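Local coordinates for cAMP factor (Mobiluncus curtisii, PDB 6JLC), which probably acts as a secreted pore-forming toxin that takes part in the hemolytic CAMP reaction of this vaginosis-associated bacterium, at residues 70-73 / 74-78. Sequence-based numbering, arbitrary orientation.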
loop_
_atom_site.group_PDB
_atom_site.type_symbol
_atom_site.label_atom_id
_atom_site.label_comp_id
_atom_site.label_asym_id
_atom_site.label_seq_id
_atom_site.Cartn_x
_atom_site.Cartn_y
_atom_site.Cartn_z
ATOM N N LEU A 70 10.114 -15.658 -20.439
ATOM C CA LEU A 70 9.022 -15.828 -19.488
ATOM C C LEU A 70 9.419 -15.345 -18.098
ATOM O O LEU A 70 8.649 -14.646 -17.430
ATOM C CB LEU A 70 8.608 -17.298 -19.456
ATOM C CG LEU A 70 7.239 -17.681 -18.924
ATOM C CD1 LEU A 70 6.125 -16.938 -19.664
ATOM C CD2 LEU A 70 7.079 -19.185 -19.085
ATOM N N ILE A 71 10.620 -15.716 -17.635
ATOM C CA ILE A 71 11.053 -15.290 -16.304
ATOM C C ILE A 71 11.130 -13.768 -16.232
ATOM O O ILE A 71 10.769 -13.159 -15.215
ATOM C CB ILE A 71 12.398 -15.955 -15.934
ATOM C CG1 ILE A 71 12.226 -17.468 -15.718
ATOM C CG2 ILE A 71 12.976 -15.355 -14.666
ATOM C CD1 ILE A 71 11.611 -17.861 -14.354
ATOM N N MET A 72 11.592 -13.126 -17.307
ATOM C CA MET A 72 11.721 -11.673 -17.286
ATOM C C MET A 72 10.362 -10.991 -17.426
ATOM O O MET A 72 10.154 -9.908 -16.868
ATOM C CB MET A 72 12.676 -11.203 -18.391
ATOM C CG MET A 72 14.143 -11.470 -18.107
ATOM S SD MET A 72 14.650 -10.945 -16.446
ATOM C CE MET A 72 14.271 -9.195 -16.489
ATOM N N ALA A 73 9.435 -11.590 -18.180
ATOM C CA ALA A 73 8.079 -11.046 -18.228
ATOM C C ALA A 73 7.414 -11.119 -16.852
ATOM O O ALA A 73 6.755 -10.162 -16.424
ATOM C CB ALA A 73 7.246 -11.784 -19.288
ATOM N N ARG A 74 7.590 -12.236 -16.130
ATOM C CA ARG A 74 7.062 -12.305 -14.765
ATOM C C ARG A 74 7.723 -11.262 -13.872
ATOM O O ARG A 74 7.062 -10.634 -13.033
ATOM C CB ARG A 74 7.248 -13.706 -14.167
ATOM C CG ARG A 74 6.384 -14.810 -14.800
ATOM C CD ARG A 74 6.356 -16.110 -13.954
ATOM N NE ARG A 74 6.011 -17.328 -14.729
ATOM C CZ ARG A 74 4.796 -17.857 -14.828
ATOM N NH1 ARG A 74 3.760 -17.286 -14.236
ATOM N NH2 ARG A 74 4.604 -18.960 -15.538
ATOM N N THR A 75 9.040 -11.071 -14.038
ATOM C CA THR A 75 9.767 -10.067 -13.264
ATOM C C THR A 75 9.208 -8.677 -13.526
ATOM O O THR A 75 8.903 -7.930 -12.590
ATOM C CB THR A 75 11.262 -10.123 -13.608
ATOM O OG1 THR A 75 11.805 -11.383 -13.186
ATOM C CG2 THR A 75 12.019 -8.998 -12.930
ATOM N N HIS A 76 9.071 -8.310 -14.805
ATOM C CA HIS A 76 8.522 -6.999 -15.136
ATOM C C HIS A 76 7.117 -6.820 -14.577
ATOM O O HIS A 76 6.758 -5.719 -14.148
ATOM C CB HIS A 76 8.527 -6.780 -16.648
ATOM C CG HIS A 76 9.904 -6.789 -17.228
ATOM N ND1 HIS A 76 10.209 -7.393 -18.432
ATOM C CD2 HIS A 76 11.075 -6.313 -16.742
ATOM C CE1 HIS A 76 11.500 -7.257 -18.674
ATOM N NE2 HIS A 76 12.051 -6.612 -17.659
ATOM N N LEU A 77 6.308 -7.884 -14.565
ATOM C CA LEU A 77 4.939 -7.733 -14.068
ATOM C C LEU A 77 4.909 -7.524 -12.550
ATOM O O LEU A 77 4.145 -6.690 -12.047
ATOM C CB LEU A 77 4.088 -8.938 -14.478
ATOM C CG LEU A 77 2.602 -8.919 -14.064
ATOM C CD1 LEU A 77 1.886 -7.635 -14.494
ATOM C CD2 LEU A 77 1.895 -10.129 -14.689
ATOM N N ILE A 78 5.736 -8.261 -11.801
ATOM C CA ILE A 78 5.798 -8.012 -10.362
ATOM C C ILE A 78 6.233 -6.579 -10.088
ATOM O O ILE A 78 5.652 -5.895 -9.234
ATOM C CB ILE A 78 6.714 -9.042 -9.673
ATOM C CG1 ILE A 78 6.029 -10.413 -9.730
ATOM C CG2 ILE A 78 6.955 -8.649 -8.219
ATOM C CD1 ILE A 78 6.708 -11.502 -8.950
#
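Leu-70 to Ile-78 form about two and a half turns of alpha-helix near the start of helix 68-91, where the backbone N-H groups of Arg-74, Thr-75, His-76 and Leu-77 each bond to the carbonyl four residues earlier. The straightest bond, His-76 N to Met-72 O at 2.8 Å, makes 169° at the hydrogen. This helix belongs to the five-helix bundle that makes up the first part of this CAMP-factor chain, itself the C-terminal portion of a longer protein. Ile-71 packs on Ser-54 and Leu-55 of helix 41-59, a side suited to a branched aliphatic residue, while Thr-75, a small hydroxyl residue satisfied within its own helix, meets both helix 41-59 and helix 8-31. With chi1 at -65°, Thr-75 OG1 stands beside its own backbone N and donates back to Ile-71 O at 2.9 Å. Ile-71 O therefore takes two bonds, since Thr-75 N also reaches it, from the opposite face of the carbonyl plane. The buried hydroxyl is thus paired, and Thr-75 CG2 lies 4.2 Å from Met-72 CE. One turn from His-76, flexible Met-72 suits its place because bends at chi2 and chi3 carry CE to 3.6 Å from His-76 NE2. Met-72 O lies 2.9 Å above one face of the imidazole, toward its rim, and is 3.0 Å from His-76 ND1 at an angle too poor for a hydrogen bond. Ala-73 is buried, its methyl the smallest side chain that still suits a helix, and Leu-77 packs against helices 97-114 and 121-139. Long Arg-74, extended from CG to NE, carries NH1 to the carbonyl oxygens of Val-114 and Asn-116, tying this helix to the end of helix 97-114 and the loop beyond. Leu-70 CD2 lies oblique to the guanidinium plane, 4.3 Å from Arg-74 NH2.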